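Local coordinates for protein acetyl-CoA acetyltransferase (Mycobacterium smegmatis, PDB 4EGV) that is a monomeric thiolase-like protein that probably has acyltransferase activity and carries an additional C-terminal domain beyond its thiolase fold, at residues A504-V508 / R516-A520; I457-V462 / L496-I502; P468-I473 / L484-K488. One frame throughout, in Å; residues are numbered along the deposited sequence.

Contact 1 of 3, residues A504-V508 / R516-A520; sequences AKIVV and RAVLA
Val507 and Val518 join the last two strands of the chain into an antiparallel hairpin, 505-509 with 516-519, in the C-terminal beta domain. Among the backbone hydrogen bonds one is sound: Val507 N gives its hydrogen to Val518 O at 2.9 Å, with an N-H...O angle of 168°. The others are weak. Val518 N reaches back to Val507 O over 3.3 Å and is strongly bent, and the same holds for Ala520 N with Lys505 O. Two CA-H...O contacts supplement them, from Ala517 CA to Val507 O and from Val508 CA to Arg516 O.

Apolar contact is modest. Val507 and Val518 stand side by side, pointing the same way, and their CG1 methyls meet at 3.7 Å. Away from this valine pair, Ile506 and Ala517 touch Leu492 of helix 490-498, and Val508 packs on Phe483. Leu519 also reaches Leu492; its CD2 lies 3.5 Å from Lys505 O and, crossing Ile506 at about a right angle, 4.2 Å from Ile506 CG2.

With a 144° angle between the strand directions, one straight bond and two weak ones, the hairpin is loosely paired. Strand 516-519 has further partners: Leu492, and Thr487 OG1, which hydrogen-bonds Ala517 O from the strand that meets it on its other edge.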
loop_
_atom_site.group_PDB
_atom_site.type_symbol
_atom_site.label_atom_id
_atom_site.label_comp_id
_atom_site.label_asym_id
_atom_site.label_seq_id
_atom_site.Cartn_x
_atom_site.Cartn_y
_atom_site.Cartn_z
ATOM N N ALA A 504 19.501 23.661 -5.743
ATOM C CA ALA A 504 20.428 24.547 -5.098
ATOM C C ALA A 504 21.770 23.915 -4.951
ATOM O O ALA A 504 21.859 22.736 -4.744
ATOM C CB ALA A 504 19.911 24.907 -3.783
ATOM N N LYS A 505 22.819 24.721 -5.051
ATOM C CA LYS A 505 24.179 24.207 -4.993
ATOM C C LYS A 505 24.608 24.053 -3.548
ATOM O O LYS A 505 24.362 24.918 -2.709
ATOM C CB LYS A 505 25.136 25.155 -5.738
ATOM C CG LYS A 505 25.056 25.118 -7.285
ATOM C CD LYS A 505 25.837 23.887 -7.866
ATOM C CE LYS A 505 26.191 24.006 -9.370
ATOM N NZ LYS A 505 25.047 24.493 -10.180
ATOM N N ILE A 506 25.229 22.922 -3.266
ATOM C CA ILE A 506 25.700 22.589 -1.929
ATOM C C ILE A 506 27.077 21.949 -2.006
ATOM O O ILE A 506 27.479 21.431 -3.056
ATOM C CB ILE A 506 24.746 21.582 -1.204
ATOM C CG1 ILE A 506 24.319 20.435 -2.134
ATOM C CG2 ILE A 506 23.557 22.304 -0.601
ATOM C CD1 ILE A 506 24.382 19.104 -1.495
ATOM N N VAL A 507 27.794 21.970 -0.890
ATOM C CA VAL A 507 29.097 21.315 -0.808
ATOM C C VAL A 507 28.983 20.143 0.181
ATOM O O VAL A 507 28.576 20.328 1.316
ATOM C CB VAL A 507 30.305 22.355 -0.538
ATOM C CG1 VAL A 507 30.551 22.617 0.928
ATOM C CG2 VAL A 507 31.618 21.896 -1.179
ATOM N N VAL A 508 29.297 18.939 -0.281
ATOM C CA VAL A 508 29.188 17.721 0.519
ATOM C C VAL A 508 30.599 17.240 0.894
ATOM O O VAL A 508 31.500 17.236 0.061
ATOM C CB VAL A 508 28.331 16.611 -0.230
ATOM C CG1 VAL A 508 28.824 16.372 -1.646
ATOM C CG2 VAL A 508 28.308 15.306 0.498
ATOM N N ARG A 516 28.042 14.990 5.172
ATOM C CA ARG A 516 27.357 16.133 5.730
ATOM C C ARG A 516 27.287 17.158 4.639
ATOM O O ARG A 516 27.930 16.988 3.659
ATOM C CB ARG A 516 28.131 16.662 6.942
ATOM C CG ARG A 516 27.453 16.468 8.298
ATOM C CD ARG A 516 27.870 15.177 8.990
ATOM N NE ARG A 516 27.849 15.198 10.458
ATOM C CZ ARG A 516 28.912 14.945 11.218
ATOM N NH1 ARG A 516 30.070 14.702 10.665
ATOM N NH2 ARG A 516 28.827 14.958 12.525
ATOM N N ALA A 517 26.510 18.211 4.791
ATOM C CA ALA A 517 26.379 19.181 3.729
ATOM C C ALA A 517 26.137 20.574 4.239
ATOM O O ALA A 517 25.839 20.763 5.380
ATOM C CB ALA A 517 25.310 18.789 2.810
ATOM N N VAL A 518 26.288 21.551 3.358
ATOM C CA VAL A 518 26.173 22.955 3.709
ATOM C C VAL A 518 26.085 23.732 2.398
ATOM O O VAL A 518 26.394 23.173 1.402
ATOM C CB VAL A 518 27.330 23.344 4.672
ATOM C CG1 VAL A 518 28.652 23.241 4.010
ATOM C CG2 VAL A 518 27.148 24.692 5.214
ATOM N N LEU A 519 25.609 24.973 2.378
ATOM C CA LEU A 519 25.395 25.749 1.131
ATOM C C LEU A 519 26.686 26.142 0.363
ATOM O O LEU A 519 27.778 26.028 0.891
ATOM C CB LEU A 519 24.553 26.992 1.425
ATOM C CG LEU A 519 23.033 26.849 1.307
ATOM C CD1 LEU A 519 22.244 28.077 1.732
ATOM C CD2 LEU A 519 22.552 26.307 -0.023
ATOM N N ALA A 520 26.562 26.593 -0.883
ATOM C CA ALA A 520 27.735 26.985 -1.705
ATOM C C ALA A 520 27.674 28.423 -2.219
ATOM O O ALA A 520 28.019 29.369 -1.522
ATOM C CB ALA A 520 27.911 26.036 -2.882
#

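Contact 2 of 3, residues I457-V462 / L496-I502; sequences IETYTV and LSEGDPI
Pro501 lies over one face of the Tyr460 ring, a CH-pi contact in a C-terminal domain consistent with an OB-fold, a five-stranded antiparallel barrel. Helix 490-498, placed between strands 482-487 and 505-509 in the chain, packs with the turn after it on strand 453-463. Pro501 CG is 3.4 Å from the ring centroid and 20° off the ring normal. The two side chains cross at about a right angle, with CG displaced toward the CD2-CE2 side of the ring.

With chi1 at 67°, Tyr460 CG lies between the backbone N and the carbonyl carbon, a setting that swings the ring against Pro501 CG. Leu496 slides past it in the opposite direction, and its CD2 branch touches Tyr460 CB at 3.9 Å. Leu496 O approaches the ring obliquely near CE1. The phenol oxygen has its polar partner beyond both segments, a hydrogen bond with Arg203, which also forms a salt bridge with Asp500; helix 191-206 is thereby tied to this layer.

Apolar contacts continue along the strand on both sides of the tyrosine. Toward the strand's C-terminal end, Val462 crosses Leu496 at a slant and places CG2 3.7 Å from Leu496 CB. Ser497 OG, bonded to Val493 O within its helix, comes near the valine's methyls. No hydrogen bond links the two segments, so shape and apolar burial do the joining. Toward the strand's start, Ile457 CD1 touches both Pro501 CB, at 4.1 Å, and Leu496 CD2, at 4.2 Å.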
loop_
_atom_site.group_PDB
_atom_site.type_symbol
_atom_site.label_atom_id
_atom_site.label_comp_id
_atom_site.label_asym_id
_atom_site.label_seq_id
_atom_site.Cartn_x
_atom_site.Cartn_y
_atom_site.Cartn_z
ATOM N N ILE A 457 20.908 19.689 -5.237
ATOM C CA ILE A 457 19.810 19.057 -4.510
ATOM C C ILE A 457 18.775 18.480 -5.503
ATOM O O ILE A 457 18.231 19.209 -6.328
ATOM C CB ILE A 457 19.163 20.046 -3.544
ATOM C CG1 ILE A 457 20.150 20.400 -2.440
ATOM C CG2 ILE A 457 17.924 19.457 -2.957
ATOM C CD1 ILE A 457 19.671 21.445 -1.493
ATOM N N GLU A 458 18.529 17.169 -5.451
ATOM C CA GLU A 458 17.479 16.592 -6.289
ATOM C C GLU A 458 16.179 16.480 -5.501
ATOM O O GLU A 458 15.102 16.779 -6.014
ATOM C CB GLU A 458 17.898 15.245 -6.898
ATOM C CG GLU A 458 17.011 14.836 -8.067
ATOM C CD GLU A 458 17.317 13.463 -8.617
ATOM O OE1 GLU A 458 18.316 12.862 -8.193
ATOM O OE2 GLU A 458 16.546 12.973 -9.458
ATOM N N THR A 459 16.316 16.060 -4.249
ATOM C CA THR A 459 15.210 15.988 -3.305
ATOM C C THR A 459 15.732 16.042 -1.857
ATOM O O THR A 459 16.924 15.957 -1.597
ATOM C CB THR A 459 14.309 14.770 -3.583
ATOM O OG1 THR A 459 13.147 14.816 -2.753
ATOM C CG2 THR A 459 15.061 13.488 -3.372
ATOM N N TYR A 460 14.811 16.215 -0.927
ATOM C CA TYR A 460 15.124 16.562 0.440
ATOM C C TYR A 460 13.948 16.199 1.345
ATOM O O TYR A 460 12.803 16.024 0.908
ATOM C CB TYR A 460 15.407 18.077 0.551
ATOM C CG TYR A 460 14.184 18.946 0.298
ATOM C CD1 TYR A 460 13.425 19.454 1.356
ATOM C CD2 TYR A 460 13.777 19.246 -1.005
ATOM C CE1 TYR A 460 12.298 20.231 1.133
ATOM C CE2 TYR A 460 12.644 20.033 -1.246
ATOM C CZ TYR A 460 11.906 20.529 -0.162
ATOM O OH TYR A 460 10.785 21.298 -0.389
ATOM N N THR A 461 14.247 16.095 2.625
ATOM C CA THR A 461 13.213 16.185 3.639
ATOM C C THR A 461 13.801 16.814 4.910
ATOM O O THR A 461 15.015 16.987 5.010
ATOM C CB THR A 461 12.551 14.803 3.884
ATOM O OG1 THR A 461 11.459 14.935 4.801
ATOM C CG2 THR A 461 13.559 13.789 4.360
ATOM N N VAL A 462 12.943 17.187 5.851
ATOM C CA VAL A 462 13.412 17.712 7.114
ATOM C C VAL A 462 12.721 16.983 8.263
ATOM O O VAL A 462 11.518 16.709 8.207
ATOM C CB VAL A 462 13.149 19.222 7.234
ATOM C CG1 VAL A 462 13.800 19.781 8.513
ATOM C CG2 VAL A 462 13.665 19.964 6.036
ATOM N N LEU A 496 15.610 24.547 3.381
ATOM C CA LEU A 496 14.781 23.341 3.212
ATOM C C LEU A 496 13.403 23.423 3.884
ATOM O O LEU A 496 12.415 22.875 3.365
ATOM C CB LEU A 496 15.498 22.076 3.678
ATOM C CG LEU A 496 16.879 21.737 3.115
ATOM C CD1 LEU A 496 17.501 20.545 3.817
ATOM C CD2 LEU A 496 16.832 21.497 1.643
ATOM N N SER A 497 13.337 24.120 5.019
ATOM C CA SER A 497 12.083 24.267 5.767
ATOM C C SER A 497 11.163 25.379 5.269
ATOM O O SER A 497 9.941 25.246 5.328
ATOM C CB SER A 497 12.360 24.517 7.248
ATOM O OG SER A 497 13.361 23.661 7.759
ATOM N N GLU A 498 11.756 26.475 4.795
ATOM C CA GLU A 498 11.017 27.714 4.570
ATOM C C GLU A 498 11.085 28.273 3.150
ATOM O O GLU A 498 10.249 29.090 2.780
ATOM C CB GLU A 498 11.496 28.795 5.550
ATOM C CG GLU A 498 11.117 28.557 7.029
ATOM C CD GLU A 498 11.518 29.719 7.984
ATOM O OE1 GLU A 498 12.299 30.638 7.600
ATOM O OE2 GLU A 498 11.042 29.693 9.143
ATOM N N GLY A 499 11.914 27.667 2.322
ATOM C CA GLY A 499 12.002 28.042 0.927
ATOM C C GLY A 499 11.759 26.955 -0.104
ATOM O O GLY A 499 10.924 26.126 0.071
ATOM N N ASP A 500 12.502 26.982 -1.190
ATOM C CA ASP A 500 12.399 26.004 -2.256
ATOM C C ASP A 500 13.804 25.650 -2.717
ATOM O O ASP A 500 14.462 26.436 -3.364
ATOM C CB ASP A 500 11.574 26.588 -3.398
ATOM C CG ASP A 500 11.044 25.555 -4.323
ATOM O OD1 ASP A 500 11.681 24.532 -4.486
ATOM O OD2 ASP A 500 10.005 25.788 -4.930
ATOM N N PRO A 501 14.265 24.468 -2.325
ATOM C CA PRO A 501 15.676 24.102 -2.476
ATOM C C PRO A 501 16.023 23.385 -3.774
ATOM O O PRO A 501 17.179 23.447 -4.192
ATOM C CB PRO A 501 15.918 23.168 -1.286
ATOM C CG PRO A 501 14.587 22.566 -1.011
ATOM C CD PRO A 501 13.583 23.641 -1.314
ATOM N N ILE A 502 15.065 22.709 -4.400
ATOM C CA ILE A 502 15.396 21.937 -5.555
ATOM C C ILE A 502 16.429 22.583 -6.436
ATOM O O ILE A 502 16.204 23.641 -6.980
ATOM C CB ILE A 502 14.182 21.821 -6.383
ATOM C CG1 ILE A 502 13.018 21.480 -5.489
ATOM C CG2 ILE A 502 14.395 20.779 -7.404
ATOM C CD1 ILE A 502 12.781 22.520 -4.470
#

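Contact 3 of 3, residues P468-I473 / L484-K488; sequences PHTGII and LAKTK
Gly471 and Thr487 form one hydrogen-bonded pair of the antiparallel hairpin 470-476/482-487, and Ile473 with Ala485 forms the next. Gly471 N donates to Thr487 O at 3.0 Å, in the carbonyl plane, whereas the return bond from Thr487 N to Gly471 O is weak. In the second pair neither bond is weak: Ile473 N to Ala485 O and Ala485 N to Ile473 O each measure 2.8 Å. Gly471 O and Ala485 O also receive CA-H contacts from Lys486 and Ile472. Leu484 N bonds Tyr182 OH and Leu484 O bonds Asn515 ND2, while the Lys486 backbone pairs with that of Asn515.

At the open end, Thr470 OG1 donates to Pro468 O at 3.0 Å, tilted 24° from the carbonyl plane; chi1 of -58° sets the hydroxyl beside the backbone N. The aliphatic part of Lys488 runs past it, with CE 3.5 Å from Thr470 OG1. Thr487 CG2 lies 3.9 Å from Gly471 CA, while Thr487 OG1 bonds Ala517 O.

Strand 470-476 is flanked by 453-463 on its other edge, with Ile472 and Thr461 sharing backbone bonds. Ile473 and Thr487 touch Leu492 of helix 490-498, while Ile472 and Leu484 pack against loop residues Leu188 and His186.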
loop_
_atom_site.group_PDB
_atom_site.type_symbol
_atom_site.label_atom_id
_atom_site.label_comp_id
_atom_site.label_asym_id
_atom_site.label_seq_id
_atom_site.Cartn_x
_atom_site.Cartn_y
_atom_site.Cartn_z
ATOM N N PRO A 468 18.444 19.730 16.974
ATOM C CA PRO A 468 17.960 20.707 15.990
ATOM C C PRO A 468 17.269 20.007 14.798
ATOM O O PRO A 468 17.500 18.831 14.564
ATOM C CB PRO A 468 19.230 21.487 15.597
ATOM C CG PRO A 468 20.372 20.714 16.159
ATOM C CD PRO A 468 19.898 19.548 16.928
ATOM N N HIS A 469 16.408 20.723 14.090
ATOM C CA HIS A 469 15.794 20.190 12.879
ATOM C C HIS A 469 16.885 19.649 11.943
ATOM O O HIS A 469 17.952 20.225 11.811
ATOM C CB HIS A 469 14.908 21.244 12.190
ATOM C CG HIS A 469 13.749 21.702 13.022
ATOM N ND1 HIS A 469 13.038 22.849 12.741
ATOM C CD2 HIS A 469 13.186 21.186 14.143
ATOM C CE1 HIS A 469 12.091 23.022 13.651
ATOM N NE2 HIS A 469 12.162 22.024 14.514
ATOM N N THR A 470 16.613 18.522 11.311
ATOM C CA THR A 470 17.633 17.793 10.572
ATOM C C THR A 470 17.173 17.522 9.154
ATOM O O THR A 470 16.104 16.956 8.956
ATOM C CB THR A 470 17.957 16.437 11.270
ATOM O OG1 THR A 470 18.382 16.676 12.602
ATOM C CG2 THR A 470 19.057 15.650 10.553
ATOM N N GLY A 471 18.007 17.907 8.188
ATOM C CA GLY A 471 17.746 17.719 6.767
ATOM C C GLY A 471 18.393 16.487 6.169
ATOM O O GLY A 471 19.506 16.127 6.491
ATOM N N ILE A 472 17.664 15.813 5.303
ATOM C CA ILE A 472 18.211 14.708 4.544
ATOM C C ILE A 472 18.103 15.100 3.093
ATOM O O ILE A 472 17.057 15.573 2.631
ATOM C CB ILE A 472 17.408 13.426 4.737
ATOM C CG1 ILE A 472 17.033 13.200 6.224
ATOM C CG2 ILE A 472 18.103 12.269 4.057
ATOM C CD1 ILE A 472 17.987 12.422 7.063
ATOM N N ILE A 473 19.194 14.914 2.374
ATOM C CA ILE A 473 19.263 15.332 0.997
ATOM C C ILE A 473 19.677 14.158 0.107
ATOM O O ILE A 473 20.556 13.382 0.462
ATOM C CB ILE A 473 20.239 16.536 0.854
ATOM C CG1 ILE A 473 19.791 17.683 1.750
ATOM C CG2 ILE A 473 20.385 16.994 -0.621
ATOM C CD1 ILE A 473 20.504 18.984 1.503
ATOM N N LEU A 484 23.649 10.654 -0.833
ATOM C CA LEU A 484 22.850 11.069 0.309
ATOM C C LEU A 484 23.659 11.992 1.226
ATOM O O LEU A 484 24.877 11.864 1.321
ATOM C CB LEU A 484 22.392 9.827 1.087
ATOM C CG LEU A 484 21.122 9.125 0.660
ATOM C CD1 LEU A 484 21.083 7.810 1.323
ATOM C CD2 LEU A 484 19.987 9.995 1.090
ATOM N N ALA A 485 22.978 12.920 1.890
ATOM C CA ALA A 485 23.627 13.734 2.906
ATOM C C ALA A 485 22.680 14.151 4.030
ATOM O O ALA A 485 21.466 14.320 3.834
ATOM C CB ALA A 485 24.297 14.939 2.292
ATOM N N LYS A 486 23.262 14.297 5.213
ATOM C CA LYS A 486 22.558 14.719 6.397
ATOM C C LYS A 486 23.104 16.093 6.792
ATOM O O LYS A 486 24.269 16.387 6.567
ATOM C CB LYS A 486 22.833 13.715 7.501
ATOM C CG LYS A 486 21.873 13.800 8.675
ATOM C CD LYS A 486 22.591 13.687 10.039
ATOM C CE LYS A 486 22.291 12.366 10.738
ATOM N NZ LYS A 486 23.416 11.914 11.587
ATOM N N THR A 487 22.278 16.928 7.402
ATOM C CA THR A 487 22.667 18.311 7.670
ATOM C C THR A 487 21.939 18.923 8.883
ATOM O O THR A 487 20.714 18.794 9.052
ATOM C CB THR A 487 22.556 19.229 6.362
ATOM O OG1 THR A 487 23.177 20.499 6.575
ATOM C CG2 THR A 487 21.128 19.482 5.946
ATOM N N LYS A 488 22.712 19.581 9.738
ATOM C CA LYS A 488 22.134 20.384 10.808
ATOM C C LYS A 488 22.574 21.833 10.731
ATOM O O LYS A 488 22.208 22.645 11.582
ATOM C CB LYS A 488 22.492 19.815 12.172
ATOM C CG LYS A 488 21.895 18.473 12.364
ATOM C CD LYS A 488 22.051 17.916 13.730
ATOM C CE LYS A 488 21.744 16.444 13.638
ATOM N NZ LYS A 488 21.136 15.904 14.861
#

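Overall arrangement
All three contacts belong to the five-stranded, OB-like barrel of the C-terminal domain and the helix 490-498 that packs on it. Contacts 1 and 3 are the two hairpins that flank strand 453-463, built on backbone bonds; contact 3 is largely buried and regular, contact 1 more exposed and loosely paired. Contact 2 is buried and works through side chains, placing the helix end on the central strand, and contact 3 is nested in the loop it closes. Strand 453-463 pairs with both hairpins. Their far strands, 482-487 and 516-519, meet each other in turn, Ala517 CB against Ala485 CB, and this meeting closes the barrel.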